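Local structure of AA10A (Thermobifida fusca, 5UIZ) at residues Gly55-His58 with Leu59-Asn62; Leu105-Gly108 with Gly109-Glu112. The protein probably cleaves cellulose oxidatively as a copper-dependent lytic polysaccharide monooxygenase of family AA10. All blocks are in the same frame, centred on the assembly; numbering follows the deposited sequence. Where two conformers were deposited one is given.

Contact 1: Gly55-His58 with Leu59-Asn62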
loop_
_atom_site.group_PDB
_atom_site.type_symbol
_atom_site.label_atom_id
_atom_site.label_comp_id
_atom_site.label_asym_id
_atom_site.label_seq_id
_atom_site.Cartn_x
_atom_site.Cartn_y
_atom_site.Cartn_z
ATOM N N GLY A 55 4.428 -15.266 -6.809
ATOM C CA GLY A 55 3.677 -15.390 -8.079
ATOM C C GLY A 55 4.046 -16.643 -8.899
ATOM O O GLY A 55 3.255 -17.171 -9.687
ATOM N N HIS A 56 5.271 -17.098 -8.704
ATOM C CA HIS A 56 5.824 -18.211 -9.436
ATOM C C HIS A 56 5.540 -19.502 -8.689
ATOM O O HIS A 56 5.860 -20.557 -9.187
ATOM C CB HIS A 56 7.329 -18.046 -9.519
ATOM C CG HIS A 56 8.008 -18.238 -8.209
ATOM N ND1 HIS A 56 7.946 -17.310 -7.194
ATOM C CD2 HIS A 56 8.743 -19.270 -7.732
ATOM C CE1 HIS A 56 8.632 -17.753 -6.154
ATOM N NE2 HIS A 56 9.111 -18.945 -6.447
ATOM N N ASP A 57 4.957 -19.405 -7.498
ATOM C CA ASP A 57 4.727 -20.544 -6.657
ATOM C C ASP A 57 3.541 -20.297 -5.742
ATOM O O ASP A 57 3.638 -20.467 -4.520
ATOM C CB ASP A 57 5.962 -20.812 -5.823
ATOM C CG ASP A 57 5.963 -22.197 -5.221
ATOM O OD1 ASP A 57 5.152 -23.073 -5.661
ATOM O OD2 ASP A 57 6.755 -22.384 -4.273
ATOM N N HIS A 58 2.431 -19.931 -6.359
ATOM C CA HIS A 58 1.313 -19.333 -5.637
ATOM C C HIS A 58 0.440 -20.345 -4.869
ATOM O O HIS A 58 -0.403 -19.954 -4.066
ATOM C CB HIS A 58 0.494 -18.404 -6.547
ATOM C CG HIS A 58 -0.520 -19.092 -7.410
ATOM N ND1 HIS A 58 -0.202 -19.676 -8.613
ATOM C CD2 HIS A 58 -1.852 -19.285 -7.233
ATOM C CE1 HIS A 58 -1.299 -20.186 -9.151
ATOM N NE2 HIS A 58 -2.320 -19.932 -8.348
ATOM N N LEU A 59 0.649 -21.627 -5.109
ATOM C CA LEU A 59 -0.154 -22.651 -4.449
ATOM C C LEU A 59 0.683 -23.424 -3.443
ATOM O O LEU A 59 0.209 -24.405 -2.903
ATOM C CB LEU A 59 -0.789 -23.567 -5.504
ATOM C CG LEU A 59 -1.830 -22.907 -6.438
ATOM C CD1 LEU A 59 -2.260 -23.804 -7.573
ATOM C CD2 LEU A 59 -3.052 -22.362 -5.696
ATOM N N ASN A 60 1.895 -22.958 -3.140
ATOM C CA ASN A 60 2.793 -23.711 -2.290
ATOM C C ASN A 60 2.252 -23.699 -0.892
ATOM O O ASN A 60 2.191 -22.646 -0.269
ATOM C CB ASN A 60 4.201 -23.122 -2.308
ATOM C CG ASN A 60 5.221 -23.911 -1.463
ATOM O OD1 ASN A 60 4.899 -24.667 -0.556
ATOM N ND2 ASN A 60 6.483 -23.663 -1.741
ATOM N N PRO A 61 1.908 -24.882 -0.360
ATOM C CA PRO A 61 1.402 -24.933 1.046
ATOM C C PRO A 61 2.350 -24.399 2.130
ATOM O O PRO A 61 1.866 -23.950 3.164
ATOM C CB PRO A 61 1.114 -26.437 1.267
ATOM C CG PRO A 61 2.107 -27.110 0.360
ATOM C CD PRO A 61 2.073 -26.250 -0.908
ATOM N N ASN A 62 3.672 -24.428 1.922
ATOM C CA ASN A 62 4.588 -23.901 2.959
ATOM C C ASN A 62 4.506 -22.371 3.055
ATOM O O ASN A 62 4.986 -21.788 4.042
ATOM C CB ASN A 62 6.058 -24.351 2.778
ATOM C CG ASN A 62 6.856 -24.337 4.108
ATOM O OD1 ASN A 62 6.405 -24.853 5.133
ATOM N ND2 ASN A 62 8.051 -23.763 4.082
HETATM O O HOH W 1 2.821 -23.281 -6.642
#

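Contact 2: Leu105-Gly108 with Gly109-Glu112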
loop_
_atom_site.group_PDB
_atom_site.type_symbol
_atom_site.label_atom_id
_atom_site.label_comp_id
_atom_site.label_asym_id
_atom_site.label_seq_id
_atom_site.Cartn_x
_atom_site.Cartn_y
_atom_site.Cartn_z
ATOM N N LEU A 105 -8.587 0.488 4.686
ATOM C CA LEU A 105 -7.716 1.378 3.942
ATOM C C LEU A 105 -6.910 0.628 2.932
ATOM O O LEU A 105 -6.861 1.034 1.733
ATOM C CB LEU A 105 -6.773 2.154 4.852
ATOM C CG LEU A 105 -7.348 3.383 5.540
ATOM C CD1 LEU A 105 -8.387 2.951 6.581
ATOM C CD2 LEU A 105 -6.259 4.168 6.228
ATOM N N CYS A 106 -6.283 -0.468 3.377
ATOM C CA CYS A 106 -5.375 -1.190 2.490
ATOM C C CYS A 106 -6.094 -1.841 1.335
ATOM O O CYS A 106 -5.491 -2.009 0.255
ATOM C CB CYS A 106 -4.540 -2.207 3.266
ATOM S SG CYS A 106 -3.527 -1.360 4.541
ATOM N N SER A 107 -7.366 -2.157 1.506
ATOM C CA SER A 107 -8.152 -2.671 0.391
ATOM C C SER A 107 -8.764 -1.570 -0.515
ATOM O O SER A 107 -9.450 -1.902 -1.424
ATOM C CB SER A 107 -9.273 -3.583 0.863
ATOM O OG SER A 107 -10.291 -2.781 1.480
ATOM N N GLY A 108 -8.499 -0.280 -0.280
ATOM C CA GLY A 108 -9.089 0.774 -1.084
ATOM C C GLY A 108 -10.603 0.835 -0.837
ATOM O O GLY A 108 -11.392 1.110 -1.742
ATOM N N GLY A 109 -11.017 0.524 0.386
ATOM C CA GLY A 109 -12.440 0.562 0.716
ATOM C C GLY A 109 -13.168 -0.538 -0.019
ATOM O O GLY A 109 -14.220 -0.292 -0.600
ATOM N N LEU A 110 -12.568 -1.729 -0.025
ATOM C CA LEU A 110 -13.131 -2.867 -0.758
ATOM C C LEU A 110 -13.406 -2.590 -2.211
ATOM O O LEU A 110 -14.336 -3.126 -2.782
ATOM C CB LEU A 110 -14.393 -3.420 -0.064
ATOM C CG LEU A 110 -14.179 -3.838 1.419
ATOM C CD1 LEU A 110 -15.523 -4.298 2.020
ATOM C CD2 LEU A 110 -13.132 -4.927 1.600
ATOM N N THR A 111 -12.530 -1.826 -2.850
ATOM C CA THR A 111 -12.697 -1.506 -4.266
ATOM C C THR A 111 -12.694 -2.795 -5.110
ATOM O O THR A 111 -12.200 -3.838 -4.662
ATOM C CB THR A 111 -11.543 -0.585 -4.729
ATOM O OG1 THR A 111 -11.846 0.020 -5.981
ATOM C CG2 THR A 111 -10.221 -1.352 -4.862
ATOM N N GLU A 112 -13.174 -2.691 -6.330
ATOM C CA GLU A 112 -13.322 -3.817 -7.241
ATOM C C GLU A 112 -14.014 -5.035 -6.614
ATOM O O GLU A 112 -13.515 -6.158 -6.698
ATOM C CB GLU A 112 -11.958 -4.204 -7.783
ATOM C CG GLU A 112 -11.314 -3.141 -8.613
ATOM C CD GLU A 112 -11.993 -2.934 -9.995
ATOM O OE1 GLU A 112 -11.502 -2.050 -10.734
ATOM O OE2 GLU A 112 -12.991 -3.653 -10.362
HETATM O O HOH W 2 -10.706 -4.318 -2.469
#

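Contact 1: Gly55-His58 with Leu59-Asn62
Asp57 OD2 accepts a hydrogen bond of 2.8 Å from Asn60 ND2, the side-chain link that ties the first residue of a type I beta turn to its fourth. The amide nitrogen reaches the syn side of the carboxylate from 30° out of its plane, whereas Asp57 OD2 lies close to the plane of the Asn60 amide; the two flat groups are turned 50° against each other. Both side chains are extended, Asp57 CG and Asn60 CG each standing anti to their own backbone N, which brings their ends together alongside the turn. The backbone bond that closes the turn, from Asn60 N to Asp57 O, is weak at 3.3 Å. The other carboxylate oxygen, Asp57 OD1, accepts a hydrogen bond from a water that in turn accepts one from Leu59 N, so one aspartate braces the turn twice. Asparagine suits position 60 because its amide works at both ends: while ND2 donates backwards, Asn60 OD1 accepts from Asn62 N at 2.8 Å, a capping bond ahead of the helix, the donor standing above the carbonyl plane. At the middle of the turn His58 and Leu59 run side by side, and Leu59 CG sits over a face of the imidazole, 3.7 Å from the centroid of the His58 ring, a CH-pi contact. The His58 ring also meets Trp74 of helix 68-76 and Trp82 of helix 79-82, while the turn carries the chain across the surface from helix 46-54 to helix 63-66.

Contact 2: Leu105-Gly108 with Gly109-Glu112
Ser107 and Leu110 meet across a tight bend with their side chains set differently: the serine CB points toward 109-112 and the leucine CB away from 105-108, so the hydroxyl meets the leucine backbone. Leu110 N donates to Ser107 OG at 2.9 Å, with an N-H...O angle of 158°. Ser107 can reach because OG lies between its own backbone N and carbonyl carbon (chi1 73°), folded back over the main chain. Of the leucine's two methyls it is CD2 that returns toward the serine, coming to 3.6 Å from Ser107 OG, a methyl laid beside the oxygen. Ser107 OG is also in hydrogen-bonding contact with Asp120 OD2 and Gln104 O, which probably share its one hydrogen in this buried place. Just upstream, a type I beta turn from Leu105 to Gly108 is closed by Gly108 N donating to Leu105 O, and the chain then passes from Gly108 through Gly109 and Leu110 into helix 111-114. Gly108 and Gly109 both have positive phi, which glycine adopts readily, and so suit this sharp change of direction. Thr111 lies at the far side of the bend, its CG2 set against Ser107 O at 3.6 Å. Its backbone N makes weak bonds to both Ser107 O and Gly108 O, and a water donates to Ser107 O and Thr111 O, bridging the two carbonyls. Thr111 OG1, anti to the backbone N (chi1 -165°), instead bonds Tyr88 O on strand 88-90.

In the fold
Contact 1 and contact 2 are both short local bends, but contact 1 ends just before helix 63-66, whereas contact 2 runs into the start of helix 111-114. They differ in setting too: the centre of contact 1, at the surface, is about 22 Å from the centre of the chain, and that of contact 2, largely buried, about 10 Å. Their centres are 24 Å apart and their nearest atoms about 18 Å, so they do not touch. Contact 2 is tied to strand 211-221 by the Cys106-Cys216 disulfide. In it, the side chain of Thr111 is about 11 Å from that of the copper ligand His37 and about 13 Å from the copper ion; contact 1 lies away from that site.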